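Local coordinates for protein acetolactate synthase, small subunit (PDB 2FGC) that serves as the small, probably regulatory subunit of a two-subunit enzyme, linking an ACT domain to a second alpha/beta domain in a dimeric assembly, at residues 43-48 and 92-97; 64-67 and 71-74; 51-56 and 88-93; 150-155 and 160-165; 123-128 and 168-173. All coordinates share one frame; numbering follows the deposited sequence.

Interaction 1: 43-48 and 92-97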
# COMPACT_ATOMS: atom_id res chain seq x y z
N MSE A 43 -10.11 8.92 -8.30
CA MSE A 43 -9.59 7.56 -8.57
C MSE A 43 -10.44 6.91 -9.67
O MSE A 43 -9.92 6.25 -10.58
CB MSE A 43 -9.56 6.70 -7.29
N ARG A 44 -11.74 7.16 -9.61
CA ARG A 44 -12.64 6.69 -10.67
C ARG A 44 -12.09 7.06 -12.06
O ARG A 44 -12.05 6.20 -12.95
CB ARG A 44 -14.07 7.20 -10.47
CG ARG A 44 -15.02 6.69 -11.50
CD ARG A 44 -16.30 7.47 -11.44
NE ARG A 44 -16.73 7.91 -12.76
CZ ARG A 44 -16.21 8.96 -13.41
NH1 ARG A 44 -15.24 9.69 -12.87
NH2 ARG A 44 -16.69 9.28 -14.61
N LYS A 45 -11.64 8.32 -12.20
CA LYS A 45 -11.16 8.88 -13.46
C LYS A 45 -9.87 8.25 -14.00
O LYS A 45 -9.78 7.87 -15.17
CB LYS A 45 -10.98 10.39 -13.32
CG LYS A 45 -12.22 11.16 -13.60
CD LYS A 45 -11.91 12.64 -13.72
CE LYS A 45 -13.05 13.35 -14.45
NZ LYS A 45 -12.88 14.85 -14.42
N VAL A 46 -8.87 8.13 -13.13
CA VAL A 46 -7.60 7.55 -13.55
C VAL A 46 -7.70 6.04 -13.86
O VAL A 46 -7.00 5.55 -14.76
CB VAL A 46 -6.45 7.91 -12.59
CG1 VAL A 46 -6.97 8.03 -11.17
CG2 VAL A 46 -5.31 6.89 -12.70
N ALA A 47 -8.57 5.32 -13.13
CA ALA A 47 -8.91 3.92 -13.45
C ALA A 47 -9.56 3.83 -14.84
O ALA A 47 -9.24 2.91 -15.62
CB ALA A 47 -9.85 3.33 -12.39
N ASN A 48 -10.47 4.75 -15.14
CA ASN A 48 -11.15 4.76 -16.43
C ASN A 48 -10.17 4.92 -17.59
O ASN A 48 -10.15 4.10 -18.53
CB ASN A 48 -12.27 5.82 -16.49
CG ASN A 48 -13.65 5.26 -16.10
OD1 ASN A 48 -14.21 5.64 -15.07
ND2 ASN A 48 -14.19 4.37 -16.94
N TYR A 92 -1.81 12.93 -18.46
CA TYR A 92 -1.82 14.39 -18.47
C TYR A 92 -3.12 14.95 -19.00
O TYR A 92 -3.42 16.09 -18.78
CB TYR A 92 -0.57 14.98 -19.18
CG TYR A 92 0.64 15.11 -18.25
CD1 TYR A 92 0.53 15.69 -16.98
CD2 TYR A 92 1.91 14.66 -18.64
CE1 TYR A 92 1.64 15.83 -16.13
CE2 TYR A 92 3.04 14.79 -17.81
CZ TYR A 92 2.90 15.36 -16.54
OH TYR A 92 4.01 15.47 -15.72
N LYS A 93 -3.95 14.10 -19.58
CA LYS A 93 -5.23 14.56 -20.09
C LYS A 93 -6.30 14.61 -19.01
O LYS A 93 -7.39 15.13 -19.20
CB LYS A 93 -5.68 13.71 -21.28
CG LYS A 93 -4.55 13.36 -22.21
CD LYS A 93 -5.01 13.11 -23.63
CE LYS A 93 -3.83 13.52 -24.55
NZ LYS A 93 -3.79 12.67 -25.78
N LEU A 94 -6.00 14.04 -17.85
CA LEU A 94 -6.84 14.33 -16.71
C LEU A 94 -6.28 15.60 -16.12
O LEU A 94 -5.07 15.70 -15.87
CB LEU A 94 -6.79 13.20 -15.69
CG LEU A 94 -7.55 11.92 -15.98
CD1 LEU A 94 -7.57 11.21 -14.61
CD2 LEU A 94 -8.98 12.12 -16.58
N VAL A 95 -7.16 16.59 -15.97
CA VAL A 95 -6.70 17.90 -15.48
C VAL A 95 -6.11 17.75 -14.05
O VAL A 95 -5.17 18.48 -13.69
CB VAL A 95 -7.78 19.00 -15.58
CG1 VAL A 95 -8.18 19.20 -17.09
CG2 VAL A 95 -9.00 18.67 -14.69
N GLU A 96 -6.63 16.77 -13.31
CA GLU A 96 -6.24 16.45 -11.92
C GLU A 96 -4.85 15.79 -11.82
O GLU A 96 -4.24 15.78 -10.74
CB GLU A 96 -7.32 15.56 -11.24
N VAL A 97 -4.37 15.25 -12.93
CA VAL A 97 -3.00 14.75 -13.01
C VAL A 97 -2.00 15.89 -13.20
O VAL A 97 -2.01 16.56 -14.24
CB VAL A 97 -2.83 13.73 -14.15
CG1 VAL A 97 -1.37 13.33 -14.30
CG2 VAL A 97 -3.70 12.51 -13.90

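Interaction 2: 64-67 and 71-74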
# COMPACT_ATOMS: atom_id res chain seq x y z
N GLU A 64 -1.34 10.09 0.65
CA GLU A 64 -0.93 11.50 0.68
C GLU A 64 0.53 11.64 0.21
O GLU A 64 1.34 10.72 0.34
CB GLU A 64 -1.07 12.08 2.08
CG GLU A 64 -2.49 12.19 2.61
CD GLU A 64 -2.61 11.74 4.08
OE1 GLU A 64 -2.63 10.50 4.35
OE2 GLU A 64 -2.68 12.63 4.97
N SER A 65 0.85 12.80 -0.35
CA SER A 65 2.18 13.07 -0.81
C SER A 65 2.84 14.11 0.11
O SER A 65 2.28 14.47 1.18
CB SER A 65 2.15 13.62 -2.23
OG SER A 65 1.76 15.00 -2.17
N GLU A 66 3.99 14.60 -0.35
CA GLU A 66 4.73 15.67 0.32
C GLU A 66 4.01 17.02 0.23
O GLU A 66 4.35 17.93 0.97
CB GLU A 66 6.16 15.80 -0.25
CG GLU A 66 6.24 16.31 -1.72
CD GLU A 66 6.18 15.20 -2.81
OE1 GLU A 66 5.70 14.02 -2.58
OE2 GLU A 66 6.61 15.54 -3.93
N THR A 67 3.03 17.16 -0.69
CA THR A 67 2.25 18.41 -0.87
C THR A 67 0.79 18.24 -0.35
O THR A 67 0.04 17.41 -0.87
CB THR A 67 2.23 18.86 -2.37
OG1 THR A 67 3.55 18.76 -2.93
CG2 THR A 67 1.63 20.29 -2.55
N SER A 71 -2.35 13.72 -3.80
CA SER A 71 -1.98 12.33 -3.59
C SER A 71 -0.91 11.88 -4.56
O SER A 71 -0.78 12.43 -5.64
CB SER A 71 -3.19 11.46 -3.81
OG SER A 71 -4.09 11.78 -2.82
N ARG A 72 -0.15 10.86 -4.15
CA ARG A 72 0.85 10.27 -5.01
C ARG A 72 0.52 8.82 -5.17
O ARG A 72 0.25 8.11 -4.20
CB ARG A 72 2.23 10.44 -4.41
CG ARG A 72 3.36 9.70 -5.16
CD ARG A 72 4.77 10.12 -4.62
NE ARG A 72 5.03 11.57 -4.70
CZ ARG A 72 5.52 12.18 -5.78
NH1 ARG A 72 5.77 11.47 -6.86
NH2 ARG A 72 5.76 13.48 -5.78
N LEU A 73 0.54 8.41 -6.43
CA LEU A 73 0.23 7.08 -6.89
C LEU A 73 1.43 6.50 -7.55
O LEU A 73 2.04 7.15 -8.38
CB LEU A 73 -0.77 7.16 -8.04
CG LEU A 73 -2.23 7.06 -7.69
CD1 LEU A 73 -2.66 8.41 -7.18
CD2 LEU A 73 -2.94 6.70 -8.95
N VAL A 74 1.70 5.24 -7.26
CA VAL A 74 2.77 4.52 -7.89
C VAL A 74 2.10 3.41 -8.59
O VAL A 74 1.26 2.72 -8.01
CB VAL A 74 3.78 3.97 -6.89
CG1 VAL A 74 4.90 3.19 -7.61
CG2 VAL A 74 4.38 5.16 -6.11
O HOH W 1 1.64 8.61 -1.37

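Interaction 3: 51-56 and 88-93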
# COMPACT_ATOMS: atom_id res chain seq x y z
N ALA A 51 -7.92 1.82 -18.03
CA ALA A 51 -8.67 0.70 -18.57
C ALA A 51 -9.00 0.91 -20.06
O ALA A 51 -8.69 0.04 -20.89
CB ALA A 51 -9.93 0.44 -17.75
N ARG A 52 -9.59 2.07 -20.40
CA ARG A 52 -9.94 2.41 -21.79
C ARG A 52 -8.75 3.02 -22.57
O ARG A 52 -8.93 3.97 -23.36
CB ARG A 52 -11.18 3.33 -21.86
N ARG A 53 -7.56 2.47 -22.31
CA ARG A 53 -6.34 2.74 -23.07
C ARG A 53 -5.50 1.45 -23.27
O ARG A 53 -4.47 1.46 -23.97
CB ARG A 53 -5.51 3.84 -22.41
CG ARG A 53 -4.59 4.59 -23.34
CD ARG A 53 -5.40 5.44 -24.29
NE ARG A 53 -4.68 5.76 -25.51
CZ ARG A 53 -5.02 5.34 -26.73
NH1 ARG A 53 -6.08 4.55 -26.92
NH2 ARG A 53 -4.30 5.70 -27.78
N GLY A 54 -5.95 0.35 -22.67
CA GLY A 54 -5.28 -0.94 -22.79
C GLY A 54 -3.95 -1.00 -22.06
O GLY A 54 -2.95 -1.46 -22.62
N PHE A 55 -3.94 -0.52 -20.81
CA PHE A 55 -2.76 -0.55 -19.94
C PHE A 55 -2.77 -1.72 -18.95
O PHE A 55 -3.71 -1.89 -18.17
CB PHE A 55 -2.62 0.77 -19.17
CG PHE A 55 -2.18 1.93 -20.03
CD1 PHE A 55 -1.18 1.77 -20.99
CD2 PHE A 55 -2.75 3.19 -19.86
CE1 PHE A 55 -0.78 2.85 -21.78
CE2 PHE A 55 -2.34 4.27 -20.63
CZ PHE A 55 -1.36 4.10 -21.60
N ASN A 56 -1.72 -2.53 -18.99
CA ASN A 56 -1.65 -3.69 -18.15
C ASN A 56 -1.03 -3.39 -16.76
O ASN A 56 0.14 -3.69 -16.49
CB ASN A 56 -0.89 -4.79 -18.89
CG ASN A 56 -1.28 -6.18 -18.44
OD1 ASN A 56 -0.92 -6.64 -17.36
ND2 ASN A 56 -2.03 -6.87 -19.29
N GLU A 88 2.39 8.64 -19.73
CA GLU A 88 2.63 10.07 -19.58
C GLU A 88 1.64 10.87 -20.43
O GLU A 88 0.80 11.56 -19.88
CB GLU A 88 4.07 10.40 -19.98
CG GLU A 88 4.61 11.75 -19.51
CD GLU A 88 6.04 11.64 -18.95
OE1 GLU A 88 6.76 10.69 -19.34
OE2 GLU A 88 6.45 12.48 -18.12
N LYS A 89 1.72 10.74 -21.75
CA LYS A 89 0.81 11.43 -22.65
C LYS A 89 -0.66 11.37 -22.21
O LYS A 89 -1.30 12.40 -22.10
CB LYS A 89 0.97 10.90 -24.07
CG LYS A 89 0.10 11.58 -25.10
CD LYS A 89 0.17 10.87 -26.46
N GLN A 90 -1.15 10.17 -21.92
CA GLN A 90 -2.57 9.89 -21.53
C GLN A 90 -2.99 10.32 -20.12
O GLN A 90 -4.14 10.70 -19.91
CB GLN A 90 -2.87 8.39 -21.63
CG GLN A 90 -2.47 7.73 -22.93
CD GLN A 90 -3.17 8.32 -24.12
OE1 GLN A 90 -4.33 8.69 -24.04
NE2 GLN A 90 -2.46 8.40 -25.24
N ALA A 91 -2.10 10.20 -19.14
CA ALA A 91 -2.43 10.65 -17.80
C ALA A 91 -2.70 12.18 -17.79
O ALA A 91 -3.74 12.65 -17.24
CB ALA A 91 -1.28 10.26 -16.78
N TYR A 92 -1.81 12.93 -18.46
CA TYR A 92 -1.82 14.39 -18.47
C TYR A 92 -3.12 14.95 -19.00
O TYR A 92 -3.42 16.09 -18.78
CB TYR A 92 -0.57 14.98 -19.18
CG TYR A 92 0.64 15.11 -18.25
CD1 TYR A 92 0.53 15.69 -16.98
CD2 TYR A 92 1.91 14.66 -18.64
CE1 TYR A 92 1.64 15.83 -16.13
CE2 TYR A 92 3.04 14.79 -17.81
CZ TYR A 92 2.90 15.36 -16.54
OH TYR A 92 4.01 15.47 -15.72
N LYS A 93 -3.95 14.10 -19.58
CA LYS A 93 -5.23 14.56 -20.09
C LYS A 93 -6.30 14.61 -19.01
O LYS A 93 -7.39 15.13 -19.20
CB LYS A 93 -5.68 13.71 -21.28
CG LYS A 93 -4.55 13.36 -22.21
CD LYS A 93 -5.01 13.11 -23.63
CE LYS A 93 -3.83 13.52 -24.55
NZ LYS A 93 -3.79 12.67 -25.78

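Interaction 4: 150-155 and 160-165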
# COMPACT_ATOMS: atom_id res chain seq x y z
N ILE A 150 1.76 -11.35 11.32
CA ILE A 150 3.08 -10.92 11.06
C ILE A 150 2.99 -9.74 10.10
O ILE A 150 2.18 -9.73 9.14
CB ILE A 150 3.87 -12.06 10.46
CG1 ILE A 150 3.99 -13.21 11.48
CG2 ILE A 150 5.23 -11.58 9.98
CD1 ILE A 150 4.19 -14.57 10.81
N GLU A 151 3.77 -8.71 10.42
CA GLU A 151 4.06 -7.61 9.52
C GLU A 151 5.43 -7.79 8.83
O GLU A 151 6.46 -7.95 9.47
CB GLU A 151 4.05 -6.33 10.33
CG GLU A 151 4.17 -5.08 9.50
CD GLU A 151 4.93 -4.00 10.24
OE1 GLU A 151 4.36 -3.42 11.22
OE2 GLU A 151 6.11 -3.75 9.86
N ILE A 152 5.44 -7.71 7.51
CA ILE A 152 6.69 -7.84 6.75
C ILE A 152 6.80 -6.74 5.65
O ILE A 152 5.83 -6.52 4.89
CB ILE A 152 6.87 -9.31 6.27
CG1 ILE A 152 8.33 -9.72 6.10
CG2 ILE A 152 6.04 -9.68 5.12
CD1 ILE A 152 8.67 -10.79 7.19
N THR A 153 7.95 -6.05 5.62
CA THR A 153 8.25 -4.99 4.63
C THR A 153 9.51 -5.35 3.83
O THR A 153 10.41 -5.92 4.41
CB THR A 153 8.45 -3.60 5.34
OG1 THR A 153 7.34 -3.33 6.22
CG2 THR A 153 8.44 -2.51 4.32
N GLY A 154 9.62 -5.11 2.52
CA GLY A 154 10.96 -5.30 1.86
C GLY A 154 10.73 -5.27 0.41
O GLY A 154 9.62 -4.99 -0.00
N ALA A 155 11.73 -5.57 -0.40
CA ALA A 155 11.52 -5.81 -1.82
C ALA A 155 10.43 -6.88 -2.06
O ALA A 155 10.18 -7.76 -1.22
CB ALA A 155 12.85 -6.24 -2.47
N GLU A 160 7.70 -12.15 -1.01
CA GLU A 160 7.16 -13.36 -1.58
C GLU A 160 7.91 -14.60 -1.12
O GLU A 160 7.30 -15.62 -0.77
CB GLU A 160 7.12 -13.27 -3.10
CG GLU A 160 5.75 -12.79 -3.54
CD GLU A 160 5.74 -12.13 -4.91
OE1 GLU A 160 6.73 -12.31 -5.66
OE2 GLU A 160 4.75 -11.42 -5.22
N ALA A 161 9.23 -14.50 -1.08
CA ALA A 161 10.05 -15.58 -0.54
C ALA A 161 9.56 -15.92 0.88
O ALA A 161 9.45 -17.08 1.26
CB ALA A 161 11.51 -15.20 -0.55
N PHE A 162 9.25 -14.90 1.66
CA PHE A 162 8.78 -15.12 3.02
C PHE A 162 7.43 -15.88 3.06
O PHE A 162 7.29 -16.93 3.71
CB PHE A 162 8.66 -13.78 3.79
CG PHE A 162 8.10 -13.97 5.16
CD1 PHE A 162 8.92 -14.41 6.20
CD2 PHE A 162 6.76 -13.81 5.40
CE1 PHE A 162 8.42 -14.63 7.50
CE2 PHE A 162 6.23 -14.05 6.71
CZ PHE A 162 7.10 -14.46 7.77
N ILE A 163 6.43 -15.35 2.35
CA ILE A 163 5.13 -15.98 2.16
C ILE A 163 5.20 -17.40 1.67
O ILE A 163 4.46 -18.25 2.16
CB ILE A 163 4.28 -15.12 1.21
CG1 ILE A 163 3.76 -13.91 1.99
CG2 ILE A 163 3.11 -15.95 0.58
CD1 ILE A 163 3.26 -12.70 1.05
N ASN A 164 6.07 -17.68 0.73
CA ASN A 164 6.22 -19.05 0.25
C ASN A 164 6.84 -20.01 1.23
O ASN A 164 6.63 -21.24 1.13
CB ASN A 164 6.94 -19.06 -1.08
CG ASN A 164 6.10 -18.41 -2.19
OD1 ASN A 164 4.85 -18.51 -2.21
ND2 ASN A 164 6.78 -17.72 -3.10
N LEU A 165 7.59 -19.49 2.19
CA LEU A 165 8.23 -20.35 3.16
C LEU A 165 7.30 -20.79 4.30
O LEU A 165 7.63 -21.70 5.11
CB LEU A 165 9.47 -19.67 3.73
CG LEU A 165 10.66 -19.71 2.79
CD1 LEU A 165 11.75 -18.83 3.35
CD2 LEU A 165 11.19 -21.11 2.62

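Interaction 5: 123-128 and 168-173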
# COMPACT_ATOMS: atom_id res chain seq x y z
N ASP A 123 0.84 -24.89 14.08
CA ASP A 123 0.55 -26.31 14.16
C ASP A 123 1.81 -27.03 14.68
O ASP A 123 2.59 -27.65 13.91
CB ASP A 123 0.04 -26.83 12.82
CG ASP A 123 -0.18 -28.35 12.80
OD1 ASP A 123 -0.54 -28.94 13.86
OD2 ASP A 123 0.02 -28.95 11.72
N GLU A 124 2.05 -26.90 15.97
CA GLU A 124 3.27 -27.48 16.55
C GLU A 124 4.52 -26.83 15.95
O GLU A 124 5.57 -27.46 15.88
CB GLU A 124 3.38 -29.01 16.25
CG GLU A 124 2.13 -29.88 16.44
CD GLU A 124 1.85 -30.21 17.89
OE1 GLU A 124 1.46 -29.28 18.63
OE2 GLU A 124 2.02 -31.39 18.27
N ASP A 125 4.42 -25.59 15.48
CA ASP A 125 5.58 -25.01 14.80
C ASP A 125 5.78 -23.55 15.08
O ASP A 125 6.36 -22.84 14.29
CB ASP A 125 5.56 -25.30 13.29
CG ASP A 125 4.30 -24.79 12.59
OD1 ASP A 125 3.34 -24.27 13.27
OD2 ASP A 125 4.27 -24.92 11.33
N LYS A 126 5.27 -23.12 16.21
CA LYS A 126 5.53 -21.77 16.73
C LYS A 126 6.99 -21.37 16.46
O LYS A 126 7.28 -20.27 16.05
CB LYS A 126 5.33 -21.75 18.26
CG LYS A 126 3.93 -21.79 18.66
CD LYS A 126 3.75 -21.55 20.11
CE LYS A 126 2.41 -22.13 20.48
NZ LYS A 126 2.30 -22.23 21.96
N GLN A 127 7.89 -22.31 16.69
CA GLN A 127 9.29 -21.97 16.79
C GLN A 127 9.87 -21.79 15.41
O GLN A 127 10.66 -20.89 15.19
CB GLN A 127 10.05 -23.03 17.56
CG GLN A 127 9.67 -23.12 19.02
CD GLN A 127 10.45 -24.20 19.76
OE1 GLN A 127 10.18 -25.39 19.63
NE2 GLN A 127 11.44 -23.77 20.55
N GLU A 128 9.47 -22.63 14.47
CA GLU A 128 9.92 -22.45 13.08
C GLU A 128 9.41 -21.13 12.54
O GLU A 128 10.17 -20.39 11.93
CB GLU A 128 9.49 -23.61 12.17
CG GLU A 128 10.30 -24.88 12.35
CD GLU A 128 10.13 -25.50 13.74
OE1 GLU A 128 8.98 -25.54 14.26
OE2 GLU A 128 11.16 -25.94 14.31
N GLN A 168 1.70 -23.71 3.79
CA GLN A 168 0.63 -23.05 3.08
C GLN A 168 -0.72 -23.38 3.67
O GLN A 168 -1.62 -22.54 3.67
CB GLN A 168 0.72 -23.33 1.58
CG GLN A 168 2.10 -22.78 0.95
CD GLN A 168 2.29 -21.21 1.00
OE1 GLN A 168 1.57 -20.48 0.31
NE2 GLN A 168 3.26 -20.73 1.78
N LYS A 169 -0.87 -24.57 4.24
CA LYS A 169 -2.16 -24.94 4.84
C LYS A 169 -2.52 -24.09 6.10
O LYS A 169 -3.67 -24.06 6.55
CB LYS A 169 -2.20 -26.44 5.13
CG LYS A 169 -1.44 -26.85 6.38
CD LYS A 169 -1.63 -28.35 6.75
CE LYS A 169 -0.76 -28.75 7.98
NZ LYS A 169 -1.05 -28.01 9.30
N GLN A 170 -1.53 -23.39 6.64
CA GLN A 170 -1.69 -22.61 7.84
C GLN A 170 -1.80 -21.09 7.65
O GLN A 170 -1.99 -20.37 8.63
CB GLN A 170 -0.53 -22.91 8.75
CG GLN A 170 -0.66 -24.26 9.43
CD GLN A 170 0.66 -24.68 9.97
OE1 GLN A 170 1.30 -23.93 10.70
NE2 GLN A 170 1.12 -25.84 9.58
N VAL A 171 -1.73 -20.60 6.40
CA VAL A 171 -1.86 -19.18 6.12
C VAL A 171 -3.34 -18.82 6.00
O VAL A 171 -4.00 -19.26 5.08
CB VAL A 171 -1.19 -18.87 4.82
CG1 VAL A 171 -1.48 -17.42 4.39
CG2 VAL A 171 0.33 -19.12 4.92
N GLU A 172 -3.87 -18.00 6.90
CA GLU A 172 -5.32 -17.81 6.94
C GLU A 172 -5.68 -16.62 6.08
O GLU A 172 -6.74 -16.59 5.43
CB GLU A 172 -5.80 -17.58 8.38
CG GLU A 172 -5.55 -18.74 9.31
CD GLU A 172 -6.75 -19.64 9.49
OE1 GLU A 172 -7.88 -19.24 9.10
OE2 GLU A 172 -6.55 -20.77 10.02
N GLU A 173 -4.80 -15.63 6.08
CA GLU A 173 -5.12 -14.39 5.47
C GLU A 173 -3.87 -13.59 5.14
O GLU A 173 -2.89 -13.65 5.87
CB GLU A 173 -6.04 -13.62 6.41
CG GLU A 173 -6.80 -12.57 5.75
CD GLU A 173 -7.73 -11.88 6.74
OE1 GLU A 173 -8.06 -12.50 7.80
OE2 GLU A 173 -8.11 -10.72 6.47

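Interaction 1: 43-48 and 92-97
The flat group that counts where L94 reaches K45 and V46 is a backbone peptide of the helix: L94 CD1 stands over one face of the K45-V46 amide, 3.7 Å from V46 N. No ring or charged plane shares in the contact, which is made of aliphatic groups. The same methyl lies 3.7 Å from K45 CB, while V46 adds only its branch carbon, CB, 4.0 Å from L94 CD1. The other methyl of L94, CD2, turns to the lysine, where it meets K45 CD at 4.1 Å. Beyond CG the lysine chain is stretched out, so its methylenes slant across the leucine fork while the ammonium end is carried onward at the surface. This suits both residues: the forked leucine fits the shallow step between two consecutive helix positions, and the lysine supplies hydrocarbon without burying its charge. L94 also opens a type I turn, closed by V97 N to L94 O at 3.1 Å, which steers the chain into the next strand. The contact thus ties helix 42-51 to the loop joining helix 83-91 with strand 97-102. E96 in that loop pairs through its backbone with H37 of strand 28-37, and R44, A47 and N48 on the helix pack against the second subunit.

Interaction 2: 64-67 and 71-74
E66 and R72 meet with carboxylate and guanidinium almost in one plane, 9° apart, yet the grip between them is uneven. The shortest leg of this salt bridge runs from R72 NH2 to E66 OE2, at 2.9 Å, and uses the syn lone pair of that oxygen, which is tilted somewhat from the guanidinium plane. E66 OE1 is reached by two weak bonds, from R72 NE at 3.3 Å and from R72 NH2 at 3.2 Å. The side chains bend to meet: E66 folds over at chi2 (-89°), whereas R72 starts with CG anti to the backbone N and turns only at chi3 (-57°). Further partners hold the pair in place, since E66 OE1 also accepts from I174 N of the second subunit and R72 NH1 bonds to S33 OG; arginine suits a spot where one group must donate to several acceptors on different sides. Nearer the backbone, S65 CB touches R72 CB at 3.9 Å, a small residue filling a buried position. S65 OG is hydrogen-bonded to L70 O and also accepts from T67 N at 2.9 Å, which makes an ST turn. On the backbone, E64 and S71 form an antiparallel non-hydrogen-bonded pair with diverging side chains, and a water donates to both E64 O and R72 O. Together these features describe the closed end of a beta hairpin, the one connecting the second and third strands of the ACT domain, here pressed against the partner subunit.

Interaction 3: 51-56 and 88-93
Van der Waals packing carries most of the contact of Q90 with R53 and F55. R53 and Q90 cross at about a right angle, with R53 CG 3.8 Å from Q90 CG. F55 meets the same methylene with its ring edge: Q90 CG lies near the ring plane, 4.0 Å from F55 CZ, and the ring and amide planes stand 53° apart. Q90 can serve both because its first torsion sets CG, anti to the carbonyl carbon, against the two partners, and the bend at chi2 (-61°) then swings the amide across the R53 side chain. A glutamine suits this buried place, with methylenes to pack on the phenyl ring and an amide that can lie beside a guanidinium.

Where the polar ends meet, Q90 CD lies at the edge of the guanidinium, near its plane, 3.3 Å from R53 NE, and the guanidinium and amide planes are turned 58° against each other. R53 NE and Q90 NE2, 3.5 Å apart, are both donors and do not bond.

Backbone bonds set the positions of R53 and F55. Helix 42-51 ends in a Schellman motif, with G54 N to A51 O at 3.3 Å and F55 N to F50 O, and G54 takes a positive phi that a residue lacking a side chain adopts easily.

The loop therefore leans on helix 83-91, where R53 also touches Q86 and F55 touches Q86 and I87, before N56 pairs with K78 of strand 70-79. On another side of that helix, A91 packs on V97 and V100 of strand 97-102.

Interaction 4: 150-155 and 160-165
The end methyl of I152 lies over the ring of F162. CD1 sits over the centre of one face, 3.7 Å from the ring centroid and 8° off the ring normal, a clear CH-pi contact; F162 CD1 is 3.8 Å away. The isoleucine gets there with CG1 anti to its backbone N, which sends the longer branch out from the strand toward the helix. In F162, chi1 (177°) carries the ring from the helix toward the strand, and chi2 (80°) turns its face to the methyl. I150, two residues back on the same face of the strand, approaches the far end of the ring obliquely, with CG2 4.1 Å from F162 CZ. Branched isoleucines suit a strand facing a buried core, and the flat phenyl offers a broad surface to a single methyl.

This is the strand-to-helix step of a ferredoxin-like beta-alpha-beta-beta-alpha-beta domain, in which helix 156-165 follows strand 147-154 directly and lies with helix 126-135 against the antiparallel sheet. At the junction G154 has backbone angles that a side chain would not tolerate, and A155 takes the N-cap position. The same core includes F136, whose ring meets that of F162 edge-to-face, along with L132 and V133 of helix 126-135 and I118 of the neighbouring strand. E151, between the isoleucines, points away from the helix and forms a salt bridge with R113 of the second subunit; T153, beyond I152, is hydrogen-bonded through OG1 to T153 OG1 of that subunit.

Interaction 5: 123-128 and 168-173
K169 reaches D123 in a salt bridge, its NZ donating to D123 OD2 at 2.8 Å from above the carboxylate plane, 39° out of it. The two chains cross at about a right angle. After a straight run of methylenes, K169 bends at its last torsion (chi4 61°), and this hook lowers the ammonium onto the acid; a long flexible residue is well placed to span such a gap at the surface. Next to the bridge the extended Q170 comes up beside both aspartates, its CD 3.6 Å from D123 CB and its amide end facing the carboxylate of D125. The side chains of Q170 and D125 come from opposite directions, their flat ends steeply inclined.

In the next shell, D125 holds the turn that presents D123: D123 N donates to D125 OD1 at 2.7 Å, nearly straight at 171°. D125 stands at the N-cap position of helix 126-135 without making a capping bond, and it also packs on P167. Q170 in turn is fixed by backbone bonding to R121, which secures the base of this buried side chain.

Seen in the fold, the contact joins the link from strand 110-121 to helix 126-135 with the short 3-10 segment that leads from helix 156-165 into strand 171-183. There E172 and E173 both face K119 in a classic beta bulge, and E173 packs on M182 of the second subunit.

The five contacts fall into two groups, one in each domain. Interactions 1 and 3 end on the same piece of chain, sharing Y92 and K93, with centres about 9 Å apart; interaction 2 lies about 14 Å from interaction 1, centre to centre. In the other domain interactions 4 and 5, about 14 Å apart between centres, are joined by I163 O and Q168 NE2 in a probable hydrogen bond at 2.8 Å. Interactions 1 and 5 are about 42 Å apart, centre to centre. The dimer brings the groups together: E66 of interaction 2 packs on V171 and E172, of interaction 5, in the second subunit. A magnesium ion lies about 8 Å from the L94 side chain.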